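Local coordinates for protein polysialic acid O-acetyltransferase (Escherichia coli, PDB 3JQY) that transfers acetyl groups from acetyl-CoA to O7 or O9 of the sialic acid units in capsular polysialic acid, working as a homotrimer, at residues D29-D34 against V70-L75; I166-W171 against S236-K241; G96-V99 against K105-I108; I219-D224 against S230-C235. All coordinates share one frame; numbering follows the deposited sequence.

Contact 1 of 4, residues D29-D34 against V70-L75; sequences DSFSVD and VECRWL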
# COMPACT_ATOMS: atom_id res chain seq x y z
N ASP B 29 -32.75 1.91 10.75
CA ASP B 29 -32.03 2.53 11.85
C ASP B 29 -30.51 2.59 11.64
O ASP B 29 -29.82 3.30 12.37
CB ASP B 29 -32.37 1.85 13.18
CG ASP B 29 -32.24 0.33 13.11
OD1 ASP B 29 -31.39 -0.17 12.35
OD2 ASP B 29 -33.00 -0.35 13.83
N SER B 30 -30.00 1.86 10.65
CA SER B 30 -28.56 1.83 10.43
C SER B 30 -28.09 2.87 9.41
O SER B 30 -26.90 3.08 9.24
CB SER B 30 -28.09 0.44 9.99
OG SER B 30 -28.21 0.27 8.58
N PHE B 31 -29.04 3.52 8.74
CA PHE B 31 -28.69 4.48 7.69
C PHE B 31 -29.00 5.93 8.06
O PHE B 31 -29.97 6.22 8.76
CB PHE B 31 -29.43 4.15 6.39
CG PHE B 31 -28.67 3.22 5.48
CD1 PHE B 31 -27.93 3.72 4.42
CD2 PHE B 31 -28.71 1.84 5.67
CE1 PHE B 31 -27.23 2.88 3.57
CE2 PHE B 31 -28.01 0.99 4.82
CZ PHE B 31 -27.27 1.51 3.77
N SER B 32 -28.15 6.83 7.58
CA SER B 32 -28.48 8.24 7.53
C SER B 32 -28.62 8.58 6.05
O SER B 32 -27.82 8.11 5.24
CB SER B 32 -27.40 9.08 8.18
OG SER B 32 -26.18 9.01 7.45
N VAL B 33 -29.63 9.36 5.70
CA VAL B 33 -29.85 9.70 4.31
C VAL B 33 -29.84 11.20 4.14
O VAL B 33 -30.50 11.92 4.89
CB VAL B 33 -31.20 9.14 3.81
CG1 VAL B 33 -31.41 9.52 2.35
CG2 VAL B 33 -31.24 7.63 3.98
N ASP B 34 -29.07 11.67 3.17
CA ASP B 34 -29.04 13.08 2.82
C ASP B 34 -29.32 13.24 1.33
O ASP B 34 -28.62 12.67 0.50
CB ASP B 34 -27.70 13.70 3.18
CG ASP B 34 -27.68 15.20 2.97
OD1 ASP B 34 -28.66 15.86 3.38
OD2 ASP B 34 -26.70 15.71 2.39
N VAL B 70 -28.73 -8.30 3.62
CA VAL B 70 -27.42 -7.73 3.37
C VAL B 70 -26.89 -7.17 4.70
O VAL B 70 -27.66 -6.65 5.51
CB VAL B 70 -27.51 -6.63 2.30
CG1 VAL B 70 -26.15 -5.96 2.10
CG2 VAL B 70 -28.02 -7.23 0.99
N GLU B 71 -25.59 -7.31 4.93
CA GLU B 71 -24.96 -6.67 6.07
C GLU B 71 -24.14 -5.49 5.58
O GLU B 71 -23.17 -5.67 4.85
CB GLU B 71 -24.05 -7.67 6.78
CG GLU B 71 -23.12 -7.04 7.81
CD GLU B 71 -22.07 -8.03 8.31
OE1 GLU B 71 -20.87 -7.82 8.02
OE2 GLU B 71 -22.45 -9.02 8.97
N CYS B 72 -24.54 -4.28 5.96
CA CYS B 72 -23.80 -3.08 5.63
C CYS B 72 -23.22 -2.52 6.91
O CYS B 72 -23.96 -2.21 7.84
CB CYS B 72 -24.71 -2.02 5.01
SG CYS B 72 -25.52 -2.54 3.50
N ARG B 73 -21.90 -2.40 6.96
CA ARG B 73 -21.24 -1.79 8.11
C ARG B 73 -20.24 -0.73 7.66
O ARG B 73 -19.32 -1.01 6.88
CB ARG B 73 -20.56 -2.87 8.98
CG ARG B 73 -21.55 -3.91 9.50
CD ARG B 73 -20.85 -5.08 10.18
NE ARG B 73 -20.15 -4.68 11.40
CZ ARG B 73 -20.74 -4.54 12.59
NH1 ARG B 73 -22.04 -4.76 12.73
NH2 ARG B 73 -20.01 -4.18 13.64
N TRP B 74 -20.45 0.49 8.13
CA TRP B 74 -19.66 1.64 7.70
C TRP B 74 -19.63 1.75 6.18
O TRP B 74 -18.59 2.01 5.58
CB TRP B 74 -18.25 1.59 8.30
CG TRP B 74 -18.29 1.84 9.76
CD1 TRP B 74 -18.36 3.06 10.38
CD2 TRP B 74 -18.28 0.86 10.79
NE1 TRP B 74 -18.40 2.89 11.74
CE2 TRP B 74 -18.35 1.55 12.02
CE3 TRP B 74 -18.22 -0.53 10.80
CZ2 TRP B 74 -18.36 0.89 13.25
CZ3 TRP B 74 -18.23 -1.19 12.03
CH2 TRP B 74 -18.30 -0.48 13.23
N LEU B 75 -20.79 1.53 5.57
CA LEU B 75 -20.93 1.72 4.14
C LEU B 75 -21.39 3.16 3.86
O LEU B 75 -22.32 3.65 4.50
CB LEU B 75 -21.96 0.74 3.59
CG LEU B 75 -22.36 0.97 2.13
CD1 LEU B 75 -21.20 0.64 1.21
CD2 LEU B 75 -23.58 0.13 1.78

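Contact 2 of 4, residues I166-W171 against S236-K241; sequences ISSYVW and SSYHAK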
# COMPACT_ATOMS: atom_id res chain seq x y z
N ILE B 166 -16.04 -7.86 -12.44
CA ILE B 166 -15.55 -9.00 -11.69
C ILE B 166 -16.60 -10.11 -11.76
O ILE B 166 -17.72 -9.94 -11.29
CB ILE B 166 -15.25 -8.63 -10.23
CG1 ILE B 166 -14.27 -7.45 -10.19
CG2 ILE B 166 -14.71 -9.84 -9.46
CD1 ILE B 166 -14.04 -6.89 -8.81
N SER B 167 -16.24 -11.22 -12.39
CA SER B 167 -17.19 -12.32 -12.56
C SER B 167 -17.56 -12.96 -11.22
O SER B 167 -16.96 -12.67 -10.19
CB SER B 167 -16.62 -13.39 -13.50
OG SER B 167 -16.50 -12.88 -14.82
N SER B 168 -18.54 -13.85 -11.25
CA SER B 168 -18.90 -14.60 -10.06
C SER B 168 -17.75 -15.47 -9.60
O SER B 168 -16.95 -15.95 -10.41
CB SER B 168 -20.15 -15.45 -10.31
OG SER B 168 -21.29 -14.63 -10.53
N TYR B 169 -17.66 -15.66 -8.29
CA TYR B 169 -16.71 -16.58 -7.68
C TYR B 169 -15.25 -16.19 -7.96
O TYR B 169 -14.44 -17.00 -8.41
CB TYR B 169 -16.99 -18.04 -8.09
CG TYR B 169 -16.44 -19.03 -7.08
CD1 TYR B 169 -16.92 -19.04 -5.79
CD2 TYR B 169 -15.42 -19.91 -7.42
CE1 TYR B 169 -16.42 -19.92 -4.84
CE2 TYR B 169 -14.91 -20.81 -6.47
CZ TYR B 169 -15.42 -20.80 -5.18
OH TYR B 169 -14.93 -21.67 -4.22
N VAL B 170 -14.95 -14.93 -7.67
CA VAL B 170 -13.58 -14.42 -7.73
C VAL B 170 -13.09 -14.05 -6.34
O VAL B 170 -13.84 -13.49 -5.54
CB VAL B 170 -13.49 -13.19 -8.66
CG1 VAL B 170 -12.13 -12.51 -8.53
CG2 VAL B 170 -13.73 -13.63 -10.11
N TRP B 171 -11.83 -14.38 -6.06
CA TRP B 171 -11.18 -13.99 -4.81
C TRP B 171 -10.23 -12.84 -5.11
O TRP B 171 -9.24 -13.03 -5.83
CB TRP B 171 -10.44 -15.19 -4.22
CG TRP B 171 -9.53 -14.88 -3.04
CD1 TRP B 171 -9.53 -13.75 -2.28
CD2 TRP B 171 -8.51 -15.73 -2.49
NE1 TRP B 171 -8.57 -13.84 -1.29
CE2 TRP B 171 -7.93 -15.05 -1.40
CE3 TRP B 171 -8.04 -17.00 -2.83
CZ2 TRP B 171 -6.89 -15.60 -0.65
CZ3 TRP B 171 -7.01 -17.55 -2.07
CH2 TRP B 171 -6.45 -16.84 -1.00
N SER B 236 -16.94 -26.84 -5.66
CA SER B 236 -17.33 -27.96 -6.51
C SER B 236 -18.35 -27.51 -7.55
O SER B 236 -18.26 -27.89 -8.72
CB SER B 236 -17.91 -29.11 -5.67
OG SER B 236 -16.88 -29.70 -4.88
N SER B 237 -19.31 -26.71 -7.12
CA SER B 237 -20.37 -26.24 -8.00
C SER B 237 -19.80 -25.41 -9.15
O SER B 237 -20.08 -25.68 -10.32
CB SER B 237 -21.40 -25.41 -7.22
OG SER B 237 -22.36 -24.84 -8.08
N TYR B 238 -19.00 -24.41 -8.82
CA TYR B 238 -18.39 -23.57 -9.85
C TYR B 238 -17.41 -24.36 -10.72
O TYR B 238 -17.34 -24.14 -11.94
CB TYR B 238 -17.73 -22.33 -9.24
CG TYR B 238 -18.72 -21.22 -8.94
CD1 TYR B 238 -19.18 -20.39 -9.95
CD2 TYR B 238 -19.19 -21.02 -7.65
CE1 TYR B 238 -20.09 -19.39 -9.69
CE2 TYR B 238 -20.11 -20.01 -7.37
CZ TYR B 238 -20.55 -19.19 -8.40
OH TYR B 238 -21.45 -18.19 -8.14
N HIS B 239 -16.66 -25.27 -10.11
CA HIS B 239 -15.75 -26.13 -10.85
C HIS B 239 -16.50 -26.90 -11.94
O HIS B 239 -16.06 -26.95 -13.09
CB HIS B 239 -15.03 -27.10 -9.91
CG HIS B 239 -14.13 -28.07 -10.61
ND1 HIS B 239 -12.88 -27.73 -11.07
CD2 HIS B 239 -14.31 -29.38 -10.92
CE1 HIS B 239 -12.33 -28.79 -11.65
NE2 HIS B 239 -13.17 -29.80 -11.56
N ALA B 240 -17.63 -27.50 -11.58
CA ALA B 240 -18.41 -28.27 -12.54
C ALA B 240 -18.96 -27.37 -13.65
O ALA B 240 -18.92 -27.72 -14.83
CB ALA B 240 -19.54 -29.02 -11.84
N LYS B 241 -19.45 -26.21 -13.26
CA LYS B 241 -19.96 -25.24 -14.23
C LYS B 241 -18.90 -24.79 -15.23
O LYS B 241 -19.17 -24.71 -16.43
CB LYS B 241 -20.54 -24.03 -13.49
CG LYS B 241 -20.94 -22.87 -14.39
CD LYS B 241 -21.41 -21.69 -13.55
CE LYS B 241 -21.77 -20.49 -14.43
NZ LYS B 241 -20.58 -19.91 -15.10

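Contact 3 of 4, residues G96-V99 against K105-I108; sequences GDIV and KVII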
# COMPACT_ATOMS: atom_id res chain seq x y z
N GLY B 96 -17.19 0.09 3.31
CA GLY B 96 -16.44 0.96 2.43
C GLY B 96 -17.21 2.07 1.74
O GLY B 96 -18.27 2.50 2.20
N ASP B 97 -16.66 2.54 0.63
CA ASP B 97 -17.19 3.71 -0.05
C ASP B 97 -17.49 3.40 -1.50
O ASP B 97 -16.60 3.00 -2.25
CB ASP B 97 -16.17 4.85 0.02
CG ASP B 97 -15.95 5.35 1.44
OD1 ASP B 97 -14.87 5.09 2.00
OD2 ASP B 97 -16.88 5.98 2.00
N ILE B 98 -18.74 3.61 -1.90
CA ILE B 98 -19.13 3.45 -3.29
C ILE B 98 -19.55 4.80 -3.84
O ILE B 98 -20.49 5.41 -3.34
CB ILE B 98 -20.32 2.49 -3.45
CG1 ILE B 98 -19.96 1.09 -2.94
CG2 ILE B 98 -20.76 2.43 -4.91
CD1 ILE B 98 -21.14 0.13 -2.95
N VAL B 99 -18.85 5.28 -4.86
CA VAL B 99 -19.21 6.55 -5.49
C VAL B 99 -19.67 6.30 -6.92
O VAL B 99 -18.89 5.83 -7.75
CB VAL B 99 -18.05 7.56 -5.43
CG1 VAL B 99 -18.46 8.91 -6.02
CG2 VAL B 99 -17.57 7.72 -3.99
N LYS B 105 -23.43 2.67 -13.07
CA LYS B 105 -24.11 1.56 -12.43
C LYS B 105 -23.11 0.74 -11.63
O LYS B 105 -22.05 0.38 -12.12
CB LYS B 105 -24.77 0.66 -13.48
CG LYS B 105 -25.83 1.33 -14.33
CD LYS B 105 -26.53 0.30 -15.21
CE LYS B 105 -27.14 0.94 -16.45
NZ LYS B 105 -28.20 1.93 -16.11
N VAL B 106 -23.44 0.46 -10.37
CA VAL B 106 -22.58 -0.38 -9.55
C VAL B 106 -23.47 -1.49 -9.01
O VAL B 106 -24.49 -1.22 -8.40
CB VAL B 106 -21.95 0.41 -8.39
CG1 VAL B 106 -21.12 -0.51 -7.50
CG2 VAL B 106 -21.08 1.55 -8.94
N ILE B 107 -23.08 -2.73 -9.29
CA ILE B 107 -23.87 -3.89 -8.89
C ILE B 107 -22.99 -4.86 -8.13
O ILE B 107 -21.88 -5.16 -8.55
CB ILE B 107 -24.45 -4.63 -10.11
CG1 ILE B 107 -25.17 -3.67 -11.06
CG2 ILE B 107 -25.38 -5.76 -9.66
CD1 ILE B 107 -26.26 -2.85 -10.41
N ILE B 108 -23.50 -5.35 -7.00
CA ILE B 108 -22.78 -6.32 -6.19
C ILE B 108 -23.68 -7.54 -5.99
O ILE B 108 -24.79 -7.42 -5.48
CB ILE B 108 -22.39 -5.70 -4.85
CG1 ILE B 108 -21.46 -4.50 -5.10
CG2 ILE B 108 -21.73 -6.75 -3.96
CD1 ILE B 108 -21.11 -3.73 -3.85

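Contact 4 of 4, residues I219-D224 against S230-C235; sequences IWARTD and SDDKRC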
# COMPACT_ATOMS: atom_id res chain seq x y z
N ILE B 219 -8.55 -22.87 -9.25
CA ILE B 219 -9.78 -22.40 -8.65
C ILE B 219 -9.56 -22.38 -7.13
O ILE B 219 -8.73 -23.13 -6.62
CB ILE B 219 -10.98 -23.30 -9.02
CG1 ILE B 219 -12.30 -22.57 -8.76
CG2 ILE B 219 -10.93 -24.63 -8.26
CD1 ILE B 219 -13.51 -23.25 -9.38
N TRP B 220 -10.28 -21.51 -6.43
CA TRP B 220 -10.08 -21.32 -4.99
C TRP B 220 -11.31 -21.76 -4.21
O TRP B 220 -12.37 -21.99 -4.78
CB TRP B 220 -9.82 -19.84 -4.70
CG TRP B 220 -10.99 -18.99 -5.10
CD1 TRP B 220 -11.30 -18.57 -6.37
CD2 TRP B 220 -12.04 -18.50 -4.25
NE1 TRP B 220 -12.46 -17.83 -6.35
CE2 TRP B 220 -12.94 -17.78 -5.07
CE3 TRP B 220 -12.29 -18.58 -2.88
CZ2 TRP B 220 -14.07 -17.14 -4.55
CZ3 TRP B 220 -13.43 -17.96 -2.37
CH2 TRP B 220 -14.30 -17.25 -3.20
N ALA B 221 -11.17 -21.88 -2.89
CA ALA B 221 -12.31 -22.11 -2.01
C ALA B 221 -12.15 -21.31 -0.72
O ALA B 221 -11.04 -20.93 -0.35
CB ALA B 221 -12.48 -23.60 -1.71
N ARG B 222 -13.27 -21.08 -0.04
CA ARG B 222 -13.26 -20.27 1.16
C ARG B 222 -12.74 -21.05 2.38
O ARG B 222 -11.96 -20.53 3.17
CB ARG B 222 -14.66 -19.71 1.43
CG ARG B 222 -14.69 -18.45 2.27
CD ARG B 222 -16.10 -17.89 2.37
NE ARG B 222 -16.53 -17.17 1.18
CZ ARG B 222 -16.53 -15.84 1.08
NH1 ARG B 222 -16.95 -15.24 -0.03
NH2 ARG B 222 -16.11 -15.11 2.11
N THR B 223 -13.17 -22.30 2.52
CA THR B 223 -12.78 -23.13 3.66
C THR B 223 -11.29 -23.50 3.67
O THR B 223 -10.78 -24.02 2.68
CB THR B 223 -13.55 -24.46 3.70
OG1 THR B 223 -14.84 -24.30 3.09
CG2 THR B 223 -13.70 -24.95 5.14
N ASP B 224 -10.63 -23.26 4.79
CA ASP B 224 -9.22 -23.63 4.90
C ASP B 224 -9.06 -25.13 5.11
O ASP B 224 -7.95 -25.66 5.05
CB ASP B 224 -8.54 -22.85 6.03
CG ASP B 224 -9.02 -23.28 7.40
OD1 ASP B 224 -8.16 -23.51 8.28
OD2 ASP B 224 -10.25 -23.40 7.59
N SER B 230 -13.70 -31.22 -4.07
CA SER B 230 -14.96 -31.83 -3.64
C SER B 230 -15.28 -31.59 -2.16
O SER B 230 -16.39 -31.86 -1.70
CB SER B 230 -14.98 -33.33 -3.96
OG SER B 230 -13.89 -34.00 -3.34
N ASP B 231 -14.30 -31.10 -1.41
CA ASP B 231 -14.49 -30.83 0.02
C ASP B 231 -15.32 -29.58 0.28
O ASP B 231 -15.80 -29.37 1.39
CB ASP B 231 -13.14 -30.71 0.73
CG ASP B 231 -12.42 -32.04 0.84
OD1 ASP B 231 -13.09 -33.09 0.81
OD2 ASP B 231 -11.18 -32.03 0.96
N ASP B 232 -15.48 -28.74 -0.74
CA ASP B 232 -16.24 -27.50 -0.59
C ASP B 232 -17.38 -27.42 -1.60
O ASP B 232 -17.15 -27.52 -2.80
CB ASP B 232 -15.33 -26.28 -0.74
CG ASP B 232 -16.07 -24.98 -0.54
OD1 ASP B 232 -16.36 -24.63 0.62
OD2 ASP B 232 -16.39 -24.31 -1.55
N LYS B 233 -18.60 -27.23 -1.10
CA LYS B 233 -19.78 -27.23 -1.97
C LYS B 233 -19.72 -26.19 -3.10
O LYS B 233 -19.90 -26.54 -4.26
CB LYS B 233 -21.06 -27.03 -1.15
CG LYS B 233 -21.46 -28.23 -0.30
CD LYS B 233 -22.83 -28.01 0.33
CE LYS B 233 -23.31 -29.24 1.09
NZ LYS B 233 -24.70 -29.05 1.60
N ARG B 234 -19.46 -24.93 -2.75
CA ARG B 234 -19.45 -23.85 -3.74
C ARG B 234 -18.34 -24.01 -4.77
O ARG B 234 -18.55 -23.79 -5.97
CB ARG B 234 -19.31 -22.49 -3.06
CG ARG B 234 -20.62 -21.92 -2.57
CD ARG B 234 -20.42 -20.63 -1.78
NE ARG B 234 -21.65 -20.20 -1.13
CZ ARG B 234 -22.87 -20.40 -1.62
NH1 ARG B 234 -23.03 -21.01 -2.79
NH2 ARG B 234 -23.93 -19.98 -0.94
N CYS B 235 -17.16 -24.37 -4.30
CA CYS B 235 -16.03 -24.64 -5.18
C CYS B 235 -16.39 -25.74 -6.17
O CYS B 235 -16.18 -25.60 -7.38
CB CYS B 235 -14.81 -25.06 -4.36
SG CYS B 235 -13.31 -25.26 -5.33
O HOH W 1 -15.77 -21.60 -1.50
O HOH W 2 -15.94 -22.44 1.65

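Contact 1 of 4, residues D29-D34 against V70-L75
Phe31 brings the far end of its ring, atom CZ, up against the side chains of Cys72 and Leu75, inside the N-terminal coils of the left-handed beta-helix. The sulfur lies at the ring edge, close to its plane, with Cys72 SG 4.4 Å from Phe31 CZ. The two partners flank a corner of the coil. Trp74 adopts a left-handed backbone conformation (phi 52°, psi 43°) there, and Cys72 and Leu75, on different faces, both set CB toward segment 29-34. The strands do not pair directly: strand 53-58 runs between them, parallel to both, and its Asn53 shares backbone hydrogen bonds with Ser30 and Ser32 while touching the side chains of Cys72 and Leu75. Just before strand 31-35, Ser30 OG is also hydrogen-bonded to Asn53 OD1. The contact therefore reaches past one coil to the next. Phe42, whose ring meets that of Phe31 at about 55°, and Ile66, which touches Phe31 and Cys72, add to the apolar interior around it. Both contacts of the ring are loose van der Waals ones made by the same carbon: Leu75 comes in at a slant, its CD2 methyl also 4.4 Å from Phe31 CZ.

Contact 2 of 4, residues I166-W171 against S236-K241
Tyr169 carries CG anti to its backbone N (chi1 -156°), while Tyr238 carries CG anti to its carbonyl carbon (chi1 -81°), and these settings bring the two rings near parallel, one slid past the other, where the C-terminal helix 233-245 packs on a corner of the left-handed beta-helix. Tyr169 itself has left-handed backbone angles in the loop between strands 164-166 and 171-172, and its CB points toward the helix. The ring planes are only 7° apart, but the centroids stand 4.5 Å from each other and the rings barely overlap. The slide brings Tyr169 CB over the middle of the Tyr238 ring, 3.5 Å from its centroid and almost exactly on the ring normal, a CH-pi contact. In return, Tyr238 CD2 sits 3.4 Å from Tyr169 CG, displaced toward the rim of that ring. The opposite face of Tyr169 is stacked on Trp220, so its ring lies between the two, and its hydroxyl is hydrogen-bonded to Trp220 O. The hydroxyl of Tyr238 is bonded to Asp132 OD2. Without the phenol, as with a serine here, one face of Tyr169 is likely to lose its cover and Asp132 its hydroxyl partner. Beside the ring pair, Ser168 bonds through OG to His131 N, and its CB lies 3.7 Å from Tyr238 OH.

Contact 3 of 4, residues G96-V99 against K105-I108
In the left-handed beta-helix, strands 97-101 and 105-108 are successive faces of one coil, joined by a short corner, and the contact fills the core where those faces converge. The strands belong to different sheets, and no backbone hydrogen bond links the two segments; what joins them is aliphatic. Ile98 is the hub, with its two branches serving two partners. Its CG2 methyl, set anti to the backbone N, comes against the forked end of Val106, 3.9 Å from Val106 CG1 and 4.1 Å from Val106 CG2, so one methyl rests on both prongs. The longer branch leaves in another direction. With CG1 anti to the carbonyl carbon (chi1 -61°) and the chain extended beyond it (chi2 175°), Ile98 stretches its delta methyl across the interior to Ile108, which has the same torsions, and the two side chains meet tip to tip. Val106 and Ile108, two residues apart on their strand, thus both face inward. The backbone of Ile98 is tied by hydrogen bonding to Thr76 on strand 71-80, in the preceding coil, so the hub is held from its own sheet while its side chain spans the core. In the adjoining coils, Val86 and Thr122 touch Val106. The tip contact itself runs 4.0 Å from Ile98 CD1 to Ile108 CD1.

Contact 4 of 4, residues I219-D224 against S230-C235
Asp232 begins its reach to the other segment at CB, 4.0 Å from Ala221 CB, and its carboxylate then divides the work between two oxygens. OD2 turns back to cap helix 233-245: as N-cap, it accepts from Cys235 N at 2.9 Å, the bond fairly straight at 164° and meeting the anti side of the carboxylate. The same oxygen accepts a hydrogen bond from a water 2.8 Å from Asp232 OD2, and that water accepts from Arg222 N. The other oxygen, Asp232 OD1, lies beside Thr223, 2.9 Å from Thr223 OG1, and a second water adjoins both atoms. Exchange for a leucine is likely to leave the Cys235 amide without its cap and the Arg222 water without its acceptor. One helical turn on, Cys235 CB packs 3.8 Å from Ala221 CB, while Cys235 SG, set anti to the backbone N, sits 3.8 Å from Ile219 CG2. The helix start is thereby clamped against the end of strand 218-220. That strand pairs antiparallel with one of the second subunit, whose Phe150 packs on Ala221 and Cys235, so helix, strand and trimer interface come together here.

From the N terminus, contact 1 closes first, bringing residues 29-34 to 70-75 across an intervening strand. Contact 3 follows in series with a far shorter loop, between consecutive faces of one coil. The two adjoin in the beta-helix core, where Leu75 packs on Gly96 and Ile98 and Trp74 O probably accepts from Gly96 N. Contact 2 opens later, at 166-171, and closes only on the C-terminal helix; contact 4 is nested inside that loop, and the two meet where Tyr169 lies against residues 219-224. Contacts 1 and 3 thus lie in the beta-helix interior, while contacts 2 and 4 hold helix 233-245 to a beta-helix corner and to the end of strand 218-220, beside a neighbouring subunit.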